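Local coordinates for protein Rubredoxin\:oxygen oxidoreductase (Desulfovibrio gigas, PDB 1E5D) that reduces dioxygen to water by a four-electron reaction, using a diiron centre in a lactamase-type domain and flavin mononucleotide as cofactor, at residues P203-A208 against E245-K250; E220-D225 against F238-Y243. All coordinates share one frame; numbering follows the deposited sequence.

Interaction 1 (P203-A208 against E245-K250)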
ATOM      1  N   PRO A 203      22.541 -13.186   8.046  1.00 30.24           N
ATOM      2  CA  PRO A 203      23.949 -13.569   8.246  1.00 27.93           C
ATOM      3  C   PRO A 203      24.523 -12.993   9.535  1.00 22.88           C
ATOM      4  O   PRO A 203      25.166 -13.704  10.308  1.00 30.13           O
ATOM      5  CB  PRO A 203      24.691 -12.966   7.055  1.00 24.23           C
ATOM      6  CG  PRO A 203      23.655 -12.597   6.055  1.00 27.69           C
ATOM      7  CD  PRO A 203      22.349 -12.484   6.769  1.00 31.63           C
ATOM      8  N   GLN A 204      24.303 -11.700   9.767  1.00 17.61           N
ATOM      9  CA  GLN A 204      24.846 -11.123  11.000  1.00 21.74           C
ATOM     10  C   GLN A 204      24.242 -11.855  12.194  1.00 21.04           C
ATOM     11  O   GLN A 204      24.894 -12.057  13.208  1.00 24.43           O
ATOM     12  CB  GLN A 204      24.579  -9.626  11.103  1.00 20.27           C
ATOM     13  CG  GLN A 204      25.412  -8.804  10.139  1.00 25.43           C
ATOM     14  CD  GLN A 204      24.855  -8.782   8.732  1.00 29.40           C
ATOM     15  OE1 GLN A 204      24.156  -9.692   8.294  1.00 48.72           O
ATOM     16  NE2 GLN A 204      25.161  -7.727   7.985  1.00 40.20           N
ATOM     17  N   THR A 205      22.981 -12.244  12.002  1.00 22.95           N
ATOM     18  CA  THR A 205      22.277 -12.957  13.056  1.00 26.02           C
ATOM     19  C   THR A 205      23.092 -14.183  13.451  1.00 28.36           C
ATOM     20  O   THR A 205      23.377 -14.434  14.617  1.00 27.68           O
ATOM     21  CB  THR A 205      20.876 -13.398  12.604  1.00 24.54           C
ATOM     22  OG1 THR A 205      20.045 -12.248  12.383  1.00 25.90           O
ATOM     23  CG2 THR A 205      20.209 -14.229  13.687  1.00 13.98           C
ATOM     24  N   LEU A 206      23.463 -14.936  12.416  1.00 28.37           N
ATOM     25  CA  LEU A 206      24.214 -16.167  12.643  1.00 32.80           C
ATOM     26  C   LEU A 206      25.604 -15.885  13.200  1.00 32.08           C
ATOM     27  O   LEU A 206      26.044 -16.533  14.151  1.00 25.02           O
ATOM     28  CB  LEU A 206      24.284 -16.970  11.339  1.00 27.39           C
ATOM     29  CG  LEU A 206      22.934 -17.503  10.858  1.00 24.23           C
ATOM     30  CD1 LEU A 206      23.094 -18.110   9.478  1.00 13.99           C
ATOM     31  CD2 LEU A 206      22.355 -18.515  11.827  1.00 11.68           C
ATOM     32  N   LYS A 207      26.305 -14.918  12.622  1.00 28.13           N
ATOM     33  CA  LYS A 207      27.640 -14.582  13.108  1.00 31.83           C
ATOM     34  C   LYS A 207      27.605 -14.207  14.585  1.00 34.99           C
ATOM     35  O   LYS A 207      28.305 -14.774  15.424  1.00 39.13           O
ATOM     36  CB  LYS A 207      28.220 -13.449  12.262  1.00 46.05           C
ATOM     37  CG  LYS A 207      29.647 -13.688  11.801  1.00 66.67           C
ATOM     38  CD  LYS A 207      29.707 -14.278  10.402  1.00 81.27           C
ATOM     39  CE  LYS A 207      30.207 -13.262   9.387  1.00 88.20           C
ATOM     40  NZ  LYS A 207      30.860 -13.895   8.207  1.00 88.52           N
ATOM     41  N   ALA A 208      26.770 -13.226  14.914  1.00 33.55           N
ATOM     42  CA  ALA A 208      26.684 -12.733  16.281  1.00 28.98           C
ATOM     43  C   ALA A 208      26.387 -13.866  17.247  1.00 26.85           C
ATOM     44  O   ALA A 208      26.879 -13.955  18.366  1.00 35.33           O
ATOM     45  CB  ALA A 208      25.619 -11.652  16.387  1.00 25.79           C
ATOM     46  N   GLU A 245      17.338 -20.800  13.533  1.00  8.07           N
ATOM     47  CA  GLU A 245      16.320 -21.281  12.609  1.00 16.15           C
ATOM     48  C   GLU A 245      15.718 -20.144  11.794  1.00 23.83           C
ATOM     49  O   GLU A 245      15.563 -20.241  10.573  1.00 24.90           O
ATOM     50  CB  GLU A 245      15.228 -21.996  13.398  1.00 20.11           C
ATOM     51  CG  GLU A 245      14.088 -22.568  12.576  1.00 36.04           C
ATOM     52  CD  GLU A 245      13.095 -23.298  13.473  1.00 49.92           C
ATOM     53  OE1 GLU A 245      13.534 -23.747  14.557  1.00 51.62           O
ATOM     54  OE2 GLU A 245      11.911 -23.412  13.092  1.00 53.60           O
ATOM     55  N   TYR A 246      15.358 -19.042  12.457  1.00 17.60           N
ATOM     56  CA  TYR A 246      14.814 -17.924  11.693  1.00 22.37           C
ATOM     57  C   TYR A 246      15.825 -17.455  10.650  1.00 19.98           C
ATOM     58  O   TYR A 246      15.448 -17.229   9.503  1.00 18.62           O
ATOM     59  CB  TYR A 246      14.413 -16.741  12.586  1.00 26.18           C
ATOM     60  CG  TYR A 246      13.339 -17.081  13.596  1.00 15.98           C
ATOM     61  CD1 TYR A 246      12.452 -18.121  13.330  1.00  5.34           C
ATOM     62  CD2 TYR A 246      13.207 -16.393  14.795  1.00  8.31           C
ATOM     63  CE1 TYR A 246      11.457 -18.464  14.226  1.00  6.26           C
ATOM     64  CE2 TYR A 246      12.214 -16.735  15.697  1.00  9.22           C
ATOM     65  CZ  TYR A 246      11.345 -17.767  15.407  1.00  7.73           C
ATOM     66  OH  TYR A 246      10.350 -18.133  16.282  1.00 20.32           O
ATOM     67  N   ALA A 247      17.085 -17.297  11.044  1.00 17.70           N
ATOM     68  CA  ALA A 247      18.076 -16.759  10.119  1.00 18.31           C
ATOM     69  C   ALA A 247      18.398 -17.736   8.996  1.00 19.87           C
ATOM     70  O   ALA A 247      18.823 -17.317   7.913  1.00 30.66           O
ATOM     71  CB  ALA A 247      19.357 -16.390  10.860  1.00 16.98           C
ATOM     72  N   GLU A 248      18.214 -19.032   9.247  1.00 18.72           N
ATOM     73  CA  GLU A 248      18.583 -20.038   8.246  1.00 24.93           C
ATOM     74  C   GLU A 248      17.547 -20.112   7.132  1.00 27.59           C
ATOM     75  O   GLU A 248      17.921 -20.417   5.997  1.00 25.81           O
ATOM     76  CB  GLU A 248      18.819 -21.405   8.897  1.00 28.03           C
ATOM     77  CG  GLU A 248      20.294 -21.742   9.032  1.00 38.72           C
ATOM     78  CD  GLU A 248      20.629 -22.819  10.035  1.00 48.51           C
ATOM     79  OE1 GLU A 248      19.720 -23.492  10.565  1.00 63.30           O
ATOM     80  OE2 GLU A 248      21.837 -23.011  10.309  1.00 64.76           O
ATOM     81  N   GLN A 249      16.286 -19.826   7.426  1.00 24.81           N
ATOM     82  CA  GLN A 249      15.294 -19.688   6.361  1.00 21.91           C
ATOM     83  C   GLN A 249      15.228 -20.922   5.474  1.00 20.99           C
ATOM     84  O   GLN A 249      15.210 -20.904   4.246  1.00 21.64           O
ATOM     85  CB  GLN A 249      15.615 -18.429   5.543  1.00 19.33           C
ATOM     86  CG  GLN A 249      15.274 -17.146   6.299  1.00  8.97           C
ATOM     87  CD  GLN A 249      15.757 -15.905   5.574  1.00 11.25           C
ATOM     88  OE1 GLN A 249      15.088 -15.431   4.655  1.00 22.80           O
ATOM     89  NE2 GLN A 249      16.911 -15.371   5.952  1.00 16.50           N
ATOM     90  N   LYS A 250      15.209 -22.074   6.150  1.00 20.88           N
ATOM     91  CA  LYS A 250      15.114 -23.312   5.379  1.00 24.34           C
ATOM     92  C   LYS A 250      13.683 -23.476   4.883  1.00 21.90           C
ATOM     93  O   LYS A 250      12.718 -23.217   5.605  1.00 37.43           O
ATOM     94  CB  LYS A 250      15.561 -24.500   6.227  1.00 31.47           C
ATOM     95  CG  LYS A 250      17.026 -24.878   6.108  1.00 43.90           C
ATOM     96  CD  LYS A 250      17.834 -23.755   5.470  1.00 57.50           C
ATOM     97  CE  LYS A 250      18.297 -24.129   4.069  1.00 65.10           C
ATOM     98  NZ  LYS A 250      19.357 -23.216   3.558  1.00 67.57           N
TER
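T205 and A247 bring two helices together, with T205 CA 6.4 Å from A247 CA, the nearest pair of CA atoms across 203-208 and 245-250. Such a short separation is possible because A247 meets the other helix with only a methyl group. That methyl sits between two neighbouring side chains: A247 CB lies 3.7 Å from T205 CG2 and also 3.7 Å from L206 CG. The leucine adds one branch, CD2, at 3.8 Å from A247 CB. The threonine's rotation sorts its two branches: CG2 is anti to the backbone N and turned to the alanine, while OG1 stays beside that N (chi1 -66°). OG1 is hydrogen-bonded to the backbone O of Y201, one turn earlier, and to the Y194 hydroxyl, so this buried polar atom has partners away from the methyl contact.

These two helices, 202-214 and 233-248, belong to the lactamase-type fold that carries the diiron site. L145 also packs on T205, and the next residue, H146, is an iron ligand whose side chain lies about 8 Å from that of T205; the T205 side chain is about 13 Å from the diiron unit, consistent with a position behind its ligand shell.

On the partner side the helix ends at E248, one residue past A247. Q249 takes a left-handed backbone conformation (phi 55°), and its NE2 makes a weak hydrogen bond, 3.4 Å long, to A247 O. Its OE1 accepts bonds from Q335 N and N199 ND2, which fixes the amide from its other end.

Interaction 2 (E220-D225 against F238-Y243)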
ATOM      1  N   GLU A 220      20.772 -17.459  31.508  1.00 27.39           N
ATOM      2  CA  GLU A 220      19.691 -17.963  32.337  1.00 28.21           C
ATOM      3  C   GLU A 220      18.480 -17.043  32.173  1.00 24.55           C
ATOM      4  O   GLU A 220      17.343 -17.424  32.400  1.00 20.22           O
ATOM      5  CB  GLU A 220      20.100 -18.057  33.803  1.00 32.59           C
ATOM      6  CG  GLU A 220      20.020 -19.471  34.362  1.00 44.28           C
ATOM      7  CD  GLU A 220      21.360 -20.012  34.817  1.00 55.41           C
ATOM      8  OE1 GLU A 220      21.719 -19.785  35.992  1.00 79.25           O
ATOM      9  OE2 GLU A 220      22.060 -20.671  34.018  1.00 68.48           O
ATOM     10  N   PHE A 221      18.780 -15.824  31.754  1.00 16.89           N
ATOM     11  CA  PHE A 221      17.839 -14.772  31.469  1.00 19.04           C
ATOM     12  C   PHE A 221      18.199 -13.990  30.214  1.00 26.81           C
ATOM     13  O   PHE A 221      19.306 -13.443  30.122  1.00 22.84           O
ATOM     14  CB  PHE A 221      17.829 -13.772  32.625  1.00 19.37           C
ATOM     15  CG  PHE A 221      17.162 -14.285  33.882  1.00 21.73           C
ATOM     16  CD1 PHE A 221      15.784 -14.233  33.998  1.00 23.93           C
ATOM     17  CD2 PHE A 221      17.923 -14.805  34.916  1.00 22.59           C
ATOM     18  CE1 PHE A 221      15.174 -14.693  35.150  1.00 27.70           C
ATOM     19  CE2 PHE A 221      17.318 -15.259  36.073  1.00 22.79           C
ATOM     20  CZ  PHE A 221      15.940 -15.203  36.184  1.00 24.20           C
ATOM     21  N   ILE A 222      17.274 -13.909  29.257  1.00 21.31           N
ATOM     22  CA  ILE A 222      17.496 -12.946  28.179  1.00 18.98           C
ATOM     23  C   ILE A 222      16.470 -11.817  28.298  1.00 15.32           C
ATOM     24  O   ILE A 222      15.283 -12.091  28.393  1.00 15.43           O
ATOM     25  CB  ILE A 222      17.422 -13.544  26.770  1.00 18.25           C
ATOM     26  CG1 ILE A 222      18.563 -14.521  26.497  1.00 14.03           C
ATOM     27  CG2 ILE A 222      17.359 -12.421  25.742  1.00 15.04           C
ATOM     28  CD1 ILE A 222      18.297 -15.512  25.386  1.00 22.14           C
ATOM     29  N   CYS A 223      16.969 -10.599  28.305  1.00 18.59           N
ATOM     30  CA  CYS A 223      16.200  -9.392  28.561  1.00 20.36           C
ATOM     31  C   CYS A 223      16.201  -8.462  27.354  1.00 27.40           C
ATOM     32  O   CYS A 223      17.116  -7.659  27.171  1.00 27.13           O
ATOM     33  CB  CYS A 223      16.779  -8.684  29.792  1.00 19.07           C
ATOM     34  SG  CYS A 223      16.861  -9.741  31.263  1.00 20.71           S
ATOM     35  N   PRO A 224      15.170  -8.599  26.525  1.00 23.03           N
ATOM     36  CA  PRO A 224      14.978  -7.733  25.359  1.00 20.72           C
ATOM     37  C   PRO A 224      14.153  -6.479  25.662  1.00 18.59           C
ATOM     38  O   PRO A 224      13.492  -6.373  26.699  1.00 17.35           O
ATOM     39  CB  PRO A 224      14.219  -8.669  24.411  1.00 16.53           C
ATOM     40  CG  PRO A 224      13.380  -9.501  25.310  1.00 19.91           C
ATOM     41  CD  PRO A 224      14.111  -9.617  26.618  1.00 19.14           C
ATOM     42  N   ASP A 225      14.209  -5.534  24.731  1.00 13.36           N
ATOM     43  CA  ASP A 225      13.529  -4.258  24.727  1.00 14.16           C
ATOM     44  C   ASP A 225      12.007  -4.364  24.706  1.00 13.80           C
ATOM     45  O   ASP A 225      11.355  -3.481  25.247  1.00 12.98           O
ATOM     46  CB  ASP A 225      13.912  -3.472  23.466  1.00 18.02           C
ATOM     47  CG  ASP A 225      15.244  -2.771  23.600  1.00 20.14           C
ATOM     48  OD1 ASP A 225      15.771  -2.709  24.727  1.00 29.79           O
ATOM     49  OD2 ASP A 225      15.769  -2.318  22.561  1.00 19.59           O
ATOM     50  N   PHE A 238      16.002 -22.038  23.868  1.00 19.29           N
ATOM     51  CA  PHE A 238      14.897 -21.935  22.921  1.00 20.86           C
ATOM     52  C   PHE A 238      15.052 -20.683  22.059  1.00 25.91           C
ATOM     53  O   PHE A 238      15.076 -20.785  20.828  1.00 32.25           O
ATOM     54  CB  PHE A 238      13.579 -21.918  23.677  1.00 22.47           C
ATOM     55  CG  PHE A 238      12.335 -21.752  22.829  1.00 28.85           C
ATOM     56  CD1 PHE A 238      11.894 -22.768  22.000  1.00 30.77           C
ATOM     57  CD2 PHE A 238      11.614 -20.571  22.875  1.00 28.15           C
ATOM     58  CE1 PHE A 238      10.747 -22.612  21.236  1.00 32.11           C
ATOM     59  CE2 PHE A 238      10.467 -20.411  22.118  1.00 30.45           C
ATOM     60  CZ  PHE A 238      10.028 -21.432  21.295  1.00 29.68           C
ATOM     61  N   ALA A 239      15.167 -19.513  22.687  1.00 21.17           N
ATOM     62  CA  ALA A 239      15.295 -18.256  21.964  1.00 21.79           C
ATOM     63  C   ALA A 239      16.394 -18.309  20.907  1.00 25.30           C
ATOM     64  O   ALA A 239      16.190 -17.952  19.741  1.00 34.91           O
ATOM     65  CB  ALA A 239      15.580 -17.089  22.907  1.00 16.19           C
ATOM     66  N   VAL A 240      17.577 -18.750  21.328  1.00 27.80           N
ATOM     67  CA  VAL A 240      18.738 -18.769  20.447  1.00 23.74           C
ATOM     68  C   VAL A 240      18.612 -19.840  19.372  1.00 21.96           C
ATOM     69  O   VAL A 240      19.019 -19.618  18.233  1.00 24.41           O
ATOM     70  CB  VAL A 240      20.034 -19.004  21.247  1.00 21.90           C
ATOM     71  CG1 VAL A 240      21.183 -19.332  20.307  1.00 21.69           C
ATOM     72  CG2 VAL A 240      20.337 -17.784  22.091  1.00 14.41           C
ATOM     73  N   GLN A 241      18.048 -20.983  19.747  1.00 21.11           N
ATOM     74  CA  GLN A 241      17.729 -22.021  18.781  1.00 29.47           C
ATOM     75  C   GLN A 241      16.970 -21.410  17.603  1.00 27.90           C
ATOM     76  O   GLN A 241      17.378 -21.451  16.449  1.00 40.04           O
ATOM     77  CB  GLN A 241      16.865 -23.086  19.439  1.00 47.72           C
ATOM     78  CG  GLN A 241      17.481 -24.443  19.695  1.00 65.32           C
ATOM     79  CD  GLN A 241      16.422 -25.452  20.122  1.00 81.39           C
ATOM     80  OE1 GLN A 241      15.239 -25.315  19.805  1.00 98.85           O
ATOM     81  NE2 GLN A 241      16.857 -26.471  20.855  1.00 96.11           N
ATOM     82  N   LYS A 242      15.837 -20.821  17.961  1.00 30.61           N
ATOM     83  CA  LYS A 242      14.895 -20.201  17.046  1.00 25.50           C
ATOM     84  C   LYS A 242      15.532 -19.143  16.160  1.00 22.30           C
ATOM     85  O   LYS A 242      15.298 -19.156  14.953  1.00 14.81           O
ATOM     86  CB  LYS A 242      13.746 -19.611  17.878  1.00 19.47           C
ATOM     87  CG  LYS A 242      12.748 -20.707  18.255  1.00 24.73           C
ATOM     88  CD  LYS A 242      11.817 -20.985  17.078  1.00 35.07           C
ATOM     89  CE  LYS A 242      11.553 -22.470  16.919  1.00 38.69           C
ATOM     90  NZ  LYS A 242      10.571 -22.755  15.835  1.00 45.13           N
ATOM     91  N   TYR A 243      16.327 -18.245  16.741  1.00 18.15           N
ATOM     92  CA  TYR A 243      16.937 -17.192  15.934  1.00 18.69           C
ATOM     93  C   TYR A 243      17.791 -17.796  14.830  1.00 21.29           C
ATOM     94  O   TYR A 243      17.782 -17.321  13.696  1.00 32.52           O
ATOM     95  CB  TYR A 243      17.770 -16.226  16.796  1.00 15.09           C
ATOM     96  CG  TYR A 243      16.964 -14.964  17.032  1.00 14.49           C
ATOM     97  CD1 TYR A 243      15.643 -15.109  17.456  1.00 15.03           C
ATOM     98  CD2 TYR A 243      17.468 -13.692  16.842  1.00 11.46           C
ATOM     99  CE1 TYR A 243      14.856 -14.001  17.689  1.00 11.89           C
ATOM    100  CE2 TYR A 243      16.672 -12.579  17.073  1.00 10.51           C
ATOM    101  CZ  TYR A 243      15.367 -12.740  17.494  1.00  9.83           C
ATOM    102  OH  TYR A 243      14.556 -11.647  17.730  1.00 13.61           O
TER
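I222 reaches from its strand to A239 on the helix, their CA atoms 8.5 Å apart, and a single methyl does the touching. I222 CD1 stands 4.0 Å from A239 CB; this is the close part of a small interface that buries 73 Å² in all. The isoleucine gets there by extension, with chi2 at 158° carrying CD1 outward from the strand to meet the short alanine. F167 and F230 each pack against both I222 and A239, so aromatic neighbours also line the buried end.

Strand 221-224 belongs to the second sheet of the metallo-beta-lactamase-type fold, running parallel to 160-164 and antiparallel to 230-231, and helix 233-248 lies over one face of it. The side chain of I222 is about 10 Å from that of the iron ligand D165.

Packing is looser at V240, where CG2 is 4.5 Å from I222 CD1 and the residue is only partly buried. The next residue, Q241, is exposed. F238 packs instead on helix 183-198 through V183, E187 and M190, with K242 CG 4.0 Å above one face of its ring, offset toward the rim.

Overall arrangement
Read from the N terminus, the first segment met is 203-208, on helix 202-214, after the first sheet and four strands of the second have been laid down. The chain then enters strand 221-224, turns back through the short strand 230-231 and runs into helix 233-248. The middle of that helix returns to the strand in interaction 2, closing a loop of 12 intervening residues; its end returns to helix 202-214 in interaction 1, closing one of 36. Interaction 2 is therefore nested inside interaction 1. The two meet where T205 CG2 lies 3.9 Å from Y243 O. One helix thus ties another helix and the second sheet together about 13 Å from the diiron unit, measured from the side chains of T205 and I222.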